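Local atomic coordinates of uncharacterized protein (Candida albicans, PDB entry 5K04), a protein that serves as the non-catalytic MDM20 subunit of the NatB N-terminal acetyltransferase complex, probably as a helical scaffold for the catalytic subunit. Residues A[128-133]-A[154-159]; A[135-140]-A[147-152]. One frame throughout, in Å; residues are numbered along the deposited sequence.

Contact 1: residues A[128-133]-A[154-159]; sequences VFNRIF and HLLLQE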
ATOM      1  N   VAL A 128      18.162  16.965   8.349  1.00 73.43           N
ATOM      2  CA  VAL A 128      19.212  16.891   7.340  1.00 59.24           C
ATOM      3  C   VAL A 128      18.759  17.565   6.046  1.00 46.86           C
ATOM      4  O   VAL A 128      19.489  18.384   5.481  1.00 38.42           O
ATOM      5  CB  VAL A 128      19.627  15.426   7.119  1.00 58.75           C
ATOM      6  CG1 VAL A 128      20.329  15.266   5.798  1.00 61.10           C
ATOM      7  CG2 VAL A 128      20.545  14.987   8.243  1.00 53.09           C
ATOM      8  N   PHE A 129      17.544  17.246   5.570  1.00 44.06           N
ATOM      9  CA  PHE A 129      16.999  17.934   4.403  1.00 46.58           C
ATOM     10  C   PHE A 129      17.116  19.442   4.570  1.00 47.84           C
ATOM     11  O   PHE A 129      17.613  20.150   3.688  1.00 36.57           O
ATOM     12  CB  PHE A 129      15.525  17.565   4.193  1.00 50.52           C
ATOM     13  CG  PHE A 129      15.295  16.237   3.528  1.00 63.73           C
ATOM     14  CD1 PHE A 129      15.987  15.105   3.925  1.00 72.10           C
ATOM     15  CD2 PHE A 129      14.331  16.113   2.532  1.00 67.60           C
ATOM     16  CE1 PHE A 129      15.749  13.877   3.322  1.00 73.10           C
ATOM     17  CE2 PHE A 129      14.088  14.892   1.920  1.00 72.79           C
ATOM     18  CZ  PHE A 129      14.800  13.771   2.318  1.00 74.91           C
ATOM     19  N   ASN A 130      16.644  19.944   5.714  1.00 49.93           N
ATOM     20  CA  ASN A 130      16.637  21.372   5.981  1.00 47.77           C
ATOM     21  C   ASN A 130      18.055  21.911   6.130  1.00 43.30           C
ATOM     22  O   ASN A 130      18.345  23.034   5.705  1.00 32.70           O
ATOM     23  CB  ASN A 130      15.813  21.639   7.241  1.00 41.30           C
ATOM     24  CG  ASN A 130      15.940  23.053   7.723  1.00 37.38           C
ATOM     25  OD1 ASN A 130      16.848  23.386   8.485  1.00 29.48           O
ATOM     26  ND2 ASN A 130      15.026  23.907   7.272  1.00 44.97           N
ATOM     27  N   ARG A 131      18.948  21.118   6.721  1.00 46.88           N
ATOM     28  CA  ARG A 131      20.345  21.519   6.789  1.00 48.80           C
ATOM     29  C   ARG A 131      20.978  21.562   5.401  1.00 42.37           C
ATOM     30  O   ARG A 131      21.721  22.496   5.081  1.00 34.72           O
ATOM     31  CB  ARG A 131      21.124  20.580   7.712  1.00 51.09           C
ATOM     32  CG  ARG A 131      22.574  21.015   7.910  1.00 53.84           C
ATOM     33  CD  ARG A 131      23.029  20.837   9.359  1.00 63.88           C
ATOM     34  NE  ARG A 131      23.123  19.434   9.752  1.00 68.10           N
ATOM     35  CZ  ARG A 131      22.353  18.851  10.666  1.00 74.11           C
ATOM     36  NH1 ARG A 131      21.422  19.549  11.304  1.00 81.73           N
ATOM     37  NH2 ARG A 131      22.522  17.567  10.944  1.00 77.18           N
ATOM     38  N   ILE A 132      20.701  20.560   4.562  1.00 48.87           N
ATOM     39  CA  ILE A 132      21.235  20.570   3.202  1.00 50.83           C
ATOM     40  C   ILE A 132      20.742  21.797   2.460  1.00 50.02           C
ATOM     41  O   ILE A 132      21.515  22.529   1.832  1.00 30.94           O
ATOM     42  CB  ILE A 132      20.836  19.293   2.451  1.00 42.98           C
ATOM     43  CG1 ILE A 132      21.522  18.088   3.078  1.00 43.61           C
ATOM     44  CG2 ILE A 132      21.171  19.437   0.960  1.00 43.56           C
ATOM     45  CD1 ILE A 132      20.960  16.763   2.593  1.00 49.12           C
ATOM     46  N   PHE A 133      19.435  22.035   2.534  1.00 48.81           N
ATOM     47  CA  PHE A 133      18.833  23.155   1.841  1.00 41.91           C
ATOM     48  C   PHE A 133      19.336  24.490   2.379  1.00 40.52           C
ATOM     49  O   PHE A 133      19.428  25.464   1.626  1.00 32.83           O
ATOM     50  CB  PHE A 133      17.315  23.027   1.949  1.00 41.33           C
ATOM     51  CG  PHE A 133      16.769  21.806   1.252  1.00 43.48           C
ATOM     52  CD1 PHE A 133      17.507  21.162   0.273  1.00 45.78           C
ATOM     53  CD2 PHE A 133      15.524  21.306   1.563  1.00 49.97           C
ATOM     54  CE1 PHE A 133      17.008  20.029  -0.382  1.00 39.75           C
ATOM     55  CE2 PHE A 133      15.018  20.179   0.914  1.00 45.73           C
ATOM     56  CZ  PHE A 133      15.768  19.540  -0.052  1.00 44.60           C
ATOM     57  N   HIS A 154       8.320  23.232   6.689  1.00 42.49           N
ATOM     58  CA  HIS A 154       7.048  22.538   6.837  1.00 48.15           C
ATOM     59  C   HIS A 154       7.250  21.058   7.145  1.00 48.17           C
ATOM     60  O   HIS A 154       6.570  20.500   8.015  1.00 37.26           O
ATOM     61  CB  HIS A 154       6.221  22.687   5.567  1.00 39.51           C
ATOM     62  CG  HIS A 154       5.106  21.702   5.484  1.00 49.77           C
ATOM     63  ND1 HIS A 154       4.043  21.714   6.359  1.00 51.96           N
ATOM     64  CD2 HIS A 154       4.900  20.655   4.654  1.00 48.49           C
ATOM     65  CE1 HIS A 154       3.216  20.731   6.058  1.00 46.81           C
ATOM     66  NE2 HIS A 154       3.714  20.072   5.028  1.00 54.12           N
ATOM     67  N   LEU A 155       8.152  20.395   6.405  1.00 51.24           N
ATOM     68  CA  LEU A 155       8.458  18.991   6.663  1.00 47.96           C
ATOM     69  C   LEU A 155       8.864  18.773   8.110  1.00 47.08           C
ATOM     70  O   LEU A 155       8.393  17.831   8.759  1.00 28.43           O
ATOM     71  CB  LEU A 155       9.567  18.518   5.736  1.00 42.00           C
ATOM     72  CG  LEU A 155       9.228  18.427   4.246  1.00 45.38           C
ATOM     73  CD1 LEU A 155      10.416  17.793   3.519  1.00 49.93           C
ATOM     74  CD2 LEU A 155       7.924  17.618   3.997  1.00 36.81           C
ATOM     75  N   LEU A 156       9.736  19.650   8.628  1.00 50.00           N
ATOM     76  CA  LEU A 156      10.182  19.564  10.018  1.00 49.69           C
ATOM     77  C   LEU A 156       9.021  19.758  10.976  1.00 46.89           C
ATOM     78  O   LEU A 156       8.887  19.028  11.962  1.00 42.08           O
ATOM     79  CB  LEU A 156      11.242  20.628  10.297  1.00 50.85           C
ATOM     80  CG  LEU A 156      12.684  20.379   9.919  1.00 52.28           C
ATOM     81  CD1 LEU A 156      13.490  21.656  10.170  1.00 44.11           C
ATOM     82  CD2 LEU A 156      13.225  19.204  10.729  1.00 50.85           C
ATOM     83  N   LEU A 157       8.180  20.762  10.701  1.00 49.80           N
ATOM     84  CA  LEU A 157       7.012  21.042  11.531  1.00 54.03           C
ATOM     85  C   LEU A 157       6.095  19.838  11.660  1.00 58.47           C
ATOM     86  O   LEU A 157       5.290  19.778  12.600  1.00 58.88           O
ATOM     87  CB  LEU A 157       6.226  22.215  10.948  1.00 48.63           C
ATOM     88  CG  LEU A 157       6.815  23.584  11.249  1.00 56.81           C
ATOM     89  CD1 LEU A 157       6.136  24.655  10.411  1.00 55.95           C
ATOM     90  CD2 LEU A 157       6.655  23.858  12.725  1.00 56.92           C
ATOM     91  N   GLN A 158       6.197  18.883  10.732  1.00 60.06           N
ATOM     92  CA  GLN A 158       5.373  17.688  10.736  1.00 62.59           C
ATOM     93  C   GLN A 158       5.957  16.609  11.627  1.00 64.39           C
ATOM     94  O   GLN A 158       5.591  15.439  11.491  1.00 63.48           O
ATOM     95  CB  GLN A 158       5.186  17.155   9.303  1.00 65.34           C
ATOM     96  CG  GLN A 158       4.549  18.126   8.327  1.00 60.82           C
ATOM     97  CD  GLN A 158       3.330  18.769   8.905  1.00 77.73           C
ATOM     98  OE1 GLN A 158       3.291  19.980   9.129  1.00 84.27           O
ATOM     99  NE2 GLN A 158       2.349  17.956   9.229  1.00 84.75           N
ATOM    100  N   GLU A 159       6.875  16.962  12.518  1.00 70.70           N
ATOM    101  CA  GLU A 159       7.506  15.970  13.383  1.00 78.03           C
ATOM    102  C   GLU A 159       7.262  16.188  14.871  1.00 82.01           C
ATOM    103  O   GLU A 159       7.239  15.207  15.617  1.00 84.39           O
ATOM    104  CB  GLU A 159       9.014  15.899  13.105  1.00 75.29           C
ATOM    105  CG  GLU A 159       9.306  15.397  11.691  1.00 80.60           C
ATOM    106  CD  GLU A 159      10.738  14.927  11.506  1.00 83.77           C
ATOM    107  OE1 GLU A 159      11.666  15.600  12.007  1.00 81.11           O
ATOM    108  OE2 GLU A 159      10.932  13.872  10.860  1.00 85.11           O
TER
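N130 and L156 meet where helices 126-138 and 143-157 pack as an antiparallel helical hairpin, a unit of the kind stacked in TPR-like superhelical proteins. The main contact is of a methyl with an amide. CD1 of L156 lies over the plane of the N130 side-chain amide, 3.7 Å from N130 CG, and the two side chains cross at about a right angle. N130 CB is no farther from this methyl than CG is, so the aliphatic root and the flat head of the asparagine share one neighbour. CG of N130 stands anti to the backbone nitrogen (chi1 170°), which carries the amide across to the second helix.

The polar end of N130 is held separately: ND2 makes a probable hydrogen bond to S152 OG, one turn back from L156, fixing the amide while its face takes the leucine.

The second pair is purely apolar and looser, CD1 of L155 approaching F129 CD2 obliquely at 4.4 Å. F117 of helix 109-120 meets the F129 ring edge-to-face, extending this core to a third helix. One turn on, the carbonyl oxygen of F129 lies 3.0 Å above the plane of the F133 ring, offset toward its rim.

Contact 2: residues A[135-140]-A[147-152]; sequences YLNKNG and LWYAFS
N137 OD1 accepts a hydrogen bond from T146 OG1, and the amide so held lies beside the ring of Y149. This bond bridges the two helices just ahead of segment 147-152. The other end of the amide, ND2, approaches Y149 CD2 at 3.8 Å. Amide and ring planes are inclined by 39°, an oblique approach rather than a stack, and the aliphatic CB of N137 backs it up at 4.1 Å from the same ring carbon. With CG anti to the backbone nitrogen in both residues (chi1 -178° for N137, -170° for Y149), each CG sits beside its carbonyl carbon, and amide and ring swing toward each other to cross at about a right angle. The Y149 side chain also touches M134 of the first helix and L175 of helix 162-177.

The pairing of N137 with Y149 and of L136 with W148 closes the tight end of an antiparallel helical hairpin: helix 126-138 stops just after N137, and helix 143-157 begins after a short turn. N139, the first residue to leave the helix, is poorly ordered and centres an inverse gamma turn.

Beside the N137–Y149 pair lies a purely apolar one. CD2 of L136 reaches the six-membered part of the W148 indole, 3.6 Å from CZ3 and 3.8 Å from CE3, approaching its plane obliquely. The far edge of the buried indole is satisfied elsewhere: NE1 hydrogen-bonds to the carbonyl oxygen of F484, whose ring meets the indole edge-to-face.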
ATOM      1  N   TYR A 135      22.510  25.161   3.468  1.00 53.11           N
ATOM      2  CA  TYR A 135      23.773  25.393   2.765  1.00 54.33           C
ATOM      3  C   TYR A 135      23.532  25.710   1.294  1.00 51.47           C
ATOM      4  O   TYR A 135      24.161  26.607   0.726  1.00 50.39           O
ATOM      5  CB  TYR A 135      24.684  24.172   2.889  1.00 46.02           C
ATOM      6  CG  TYR A 135      25.371  24.033   4.227  1.00 46.65           C
ATOM      7  CD1 TYR A 135      26.434  24.856   4.564  1.00 52.87           C
ATOM      8  CD2 TYR A 135      24.978  23.060   5.143  1.00 51.73           C
ATOM      9  CE1 TYR A 135      27.090  24.732   5.783  1.00 52.03           C
ATOM     10  CE2 TYR A 135      25.632  22.925   6.372  1.00 54.54           C
ATOM     11  CZ  TYR A 135      26.688  23.773   6.683  1.00 52.32           C
ATOM     12  OH  TYR A 135      27.349  23.675   7.884  1.00 48.45           O
ATOM     13  N   LEU A 136      22.614  24.984   0.669  1.00 51.13           N
ATOM     14  CA  LEU A 136      22.381  25.130  -0.757  1.00 56.26           C
ATOM     15  C   LEU A 136      21.751  26.479  -1.086  1.00 54.68           C
ATOM     16  O   LEU A 136      21.927  27.003  -2.193  1.00 49.11           O
ATOM     17  CB  LEU A 136      21.499  23.977  -1.228  1.00 49.51           C
ATOM     18  CG  LEU A 136      21.301  23.847  -2.732  1.00 53.38           C
ATOM     19  CD1 LEU A 136      22.644  23.653  -3.424  1.00 56.74           C
ATOM     20  CD2 LEU A 136      20.357  22.696  -3.024  1.00 45.42           C
ATOM     21  N   ASN A 137      21.017  27.048  -0.146  1.00 51.86           N
ATOM     22  CA  ASN A 137      20.374  28.329  -0.360  1.00 53.71           C
ATOM     23  C   ASN A 137      21.278  29.498  -0.003  1.00 53.64           C
ATOM     24  O   ASN A 137      21.042  30.622  -0.467  1.00 35.73           O
ATOM     25  CB  ASN A 137      19.091  28.392   0.463  1.00 48.19           C
ATOM     26  CG  ASN A 137      18.340  29.674   0.260  1.00 49.12           C
ATOM     27  OD1 ASN A 137      17.823  29.941  -0.834  1.00 41.58           O
ATOM     28  ND2 ASN A 137      18.258  30.480   1.320  1.00 54.63           N
ATOM     29  N   LYS A 138      22.299  29.261   0.818  1.00 55.96           N
ATOM     30  CA  LYS A 138      23.233  30.324   1.149  1.00 58.09           C
ATOM     31  C   LYS A 138      24.148  30.594  -0.037  1.00 68.24           C
ATOM     32  O   LYS A 138      24.203  31.714  -0.558  1.00 70.95           O
ATOM     33  CB  LYS A 138      24.015  29.930   2.403  1.00 64.66           C
ATOM     34  CG  LYS A 138      24.897  31.012   2.987  1.00 76.93           C
ATOM     35  CD  LYS A 138      25.026  30.864   4.499  1.00 87.19           C
ATOM     36  CE  LYS A 138      23.661  30.872   5.181  1.00 90.57           C
ATOM     37  NZ  LYS A 138      22.830  32.063   4.802  1.00 93.40           N
ATOM     38  N   ASN A 139      24.839  29.558  -0.502  1.00 85.37           N
ATOM     39  CA  ASN A 139      25.583  29.575  -1.763  1.00 88.46           C
ATOM     40  C   ASN A 139      24.683  29.149  -2.924  1.00 83.61           C
ATOM     41  O   ASN A 139      24.998  28.251  -3.700  1.00 72.71           O
ATOM     42  CB  ASN A 139      26.818  28.682  -1.657  1.00 88.70           C
ATOM     43  CG  ASN A 139      27.794  29.132  -0.560  1.00 83.25           C
ATOM     44  OD1 ASN A 139      27.849  30.311  -0.196  1.00 78.10           O
ATOM     45  ND2 ASN A 139      28.575  28.183  -0.039  1.00 77.36           N
ATOM     46  N   GLY A 140      23.534  29.812  -3.030  1.00 98.49           N
ATOM     47  CA  GLY A 140      22.547  29.515  -4.049  1.00 98.81           C
ATOM     48  C   GLY A 140      21.843  30.760  -4.549  1.00 98.85           C
ATOM     49  O   GLY A 140      21.247  31.518  -3.775  1.00 87.64           O
ATOM     50  N   LEU A 147      12.739  27.817  -2.233  1.00 41.10           N
ATOM     51  CA  LEU A 147      11.493  27.089  -2.033  1.00 41.97           C
ATOM     52  C   LEU A 147      11.744  25.767  -1.319  1.00 37.72           C
ATOM     53  O   LEU A 147      11.006  25.402  -0.397  1.00 22.65           O
ATOM     54  CB  LEU A 147      10.813  26.854  -3.388  1.00 42.60           C
ATOM     55  CG  LEU A 147      10.249  28.119  -4.033  1.00 42.51           C
ATOM     56  CD1 LEU A 147      10.106  27.998  -5.545  1.00 33.63           C
ATOM     57  CD2 LEU A 147       8.890  28.396  -3.406  1.00 41.07           C
ATOM     58  N   TRP A 148      12.769  25.025  -1.763  1.00 43.01           N
ATOM     59  CA  TRP A 148      13.195  23.799  -1.090  1.00 41.07           C
ATOM     60  C   TRP A 148      13.371  24.027   0.404  1.00 38.92           C
ATOM     61  O   TRP A 148      12.772  23.342   1.244  1.00 23.85           O
ATOM     62  CB  TRP A 148      14.518  23.312  -1.691  1.00 34.20           C
ATOM     63  CG  TRP A 148      14.398  22.728  -3.073  1.00 42.32           C
ATOM     64  CD1 TRP A 148      13.286  22.710  -3.864  1.00 37.70           C
ATOM     65  CD2 TRP A 148      15.431  22.045  -3.815  1.00 39.52           C
ATOM     66  NE1 TRP A 148      13.562  22.063  -5.059  1.00 39.55           N
ATOM     67  CE2 TRP A 148      14.865  21.642  -5.050  1.00 41.47           C
ATOM     68  CE3 TRP A 148      16.770  21.736  -3.552  1.00 37.13           C
ATOM     69  CZ2 TRP A 148      15.599  20.962  -6.026  1.00 40.06           C
ATOM     70  CZ3 TRP A 148      17.505  21.055  -4.523  1.00 39.35           C
ATOM     71  CH2 TRP A 148      16.914  20.680  -5.746  1.00 41.37           C
ATOM     72  N   TYR A 149      14.207  25.011   0.733  1.00 39.91           N
ATOM     73  CA  TYR A 149      14.529  25.325   2.117  1.00 42.11           C
ATOM     74  C   TYR A 149      13.265  25.646   2.907  1.00 40.27           C
ATOM     75  O   TYR A 149      13.054  25.108   3.999  1.00 32.62           O
ATOM     76  CB  TYR A 149      15.516  26.489   2.107  1.00 36.86           C
ATOM     77  CG  TYR A 149      16.157  26.815   3.418  1.00 41.71           C
ATOM     78  CD1 TYR A 149      16.362  25.827   4.381  1.00 44.29           C
ATOM     79  CD2 TYR A 149      16.574  28.119   3.700  1.00 42.26           C
ATOM     80  CE1 TYR A 149      16.967  26.123   5.596  1.00 47.84           C
ATOM     81  CE2 TYR A 149      17.190  28.429   4.924  1.00 44.60           C
ATOM     82  CZ  TYR A 149      17.386  27.423   5.866  1.00 44.31           C
ATOM     83  OH  TYR A 149      17.981  27.704   7.074  1.00 30.67           O
ATOM     84  N   ALA A 150      12.389  26.481   2.331  1.00 44.39           N
ATOM     85  CA  ALA A 150      11.125  26.856   2.967  1.00 44.01           C
ATOM     86  C   ALA A 150      10.218  25.650   3.153  1.00 37.90           C
ATOM     87  O   ALA A 150       9.634  25.444   4.228  1.00 26.29           O
ATOM     88  CB  ALA A 150      10.414  27.913   2.117  1.00 27.13           C
ATOM     89  N   PHE A 151      10.064  24.860   2.097  1.00 35.07           N
ATOM     90  CA  PHE A 151       9.240  23.661   2.190  1.00 43.52           C
ATOM     91  C   PHE A 151       9.782  22.700   3.247  1.00 40.41           C
ATOM     92  O   PHE A 151       9.003  22.044   3.950  1.00 32.50           O
ATOM     93  CB  PHE A 151       9.162  22.990   0.812  1.00 39.59           C
ATOM     94  CG  PHE A 151       8.239  21.807   0.770  1.00 38.26           C
ATOM     95  CD1 PHE A 151       6.869  21.972   0.904  1.00 33.72           C
ATOM     96  CD2 PHE A 151       8.748  20.530   0.596  1.00 36.93           C
ATOM     97  CE1 PHE A 151       6.022  20.870   0.865  1.00 40.08           C
ATOM     98  CE2 PHE A 151       7.913  19.436   0.549  1.00 35.55           C
ATOM     99  CZ  PHE A 151       6.546  19.603   0.687  1.00 37.59           C
ATOM    100  N   SER A 152      11.110  22.644   3.398  1.00 43.65           N
ATOM    101  CA  SER A 152      11.721  21.749   4.373  1.00 38.90           C
ATOM    102  C   SER A 152      11.366  22.144   5.800  1.00 42.38           C
ATOM    103  O   SER A 152      11.423  21.294   6.694  1.00 30.07           O
ATOM    104  CB  SER A 152      13.243  21.720   4.186  1.00 31.64           C
ATOM    105  OG  SER A 152      13.852  22.943   4.575  1.00 25.52           O
TER

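In the fold
Both contacts join helix 126-138 to helix 143-157, with centres about 10 Å apart. Along the chain, contact 2 is nested within contact 1: segments 135-140 and 147-152 flank the turn, while 128-133 and 154-159 meet farther down the hairpin, nearer the centre of the chain. They also touch each other, through the carbonyl oxygen of N130 with Y149 CE1 and through F133, whose ring carbon CD2 packs against the carbonyl oxygen of W148. The two therefore form one continuous interface, buried at contact 1 and partly exposed at contact 2. Helix 109-120 packs on both, and the residues around 484-493 also reach helix 143-157, tying this hairpin into the all-helical fold.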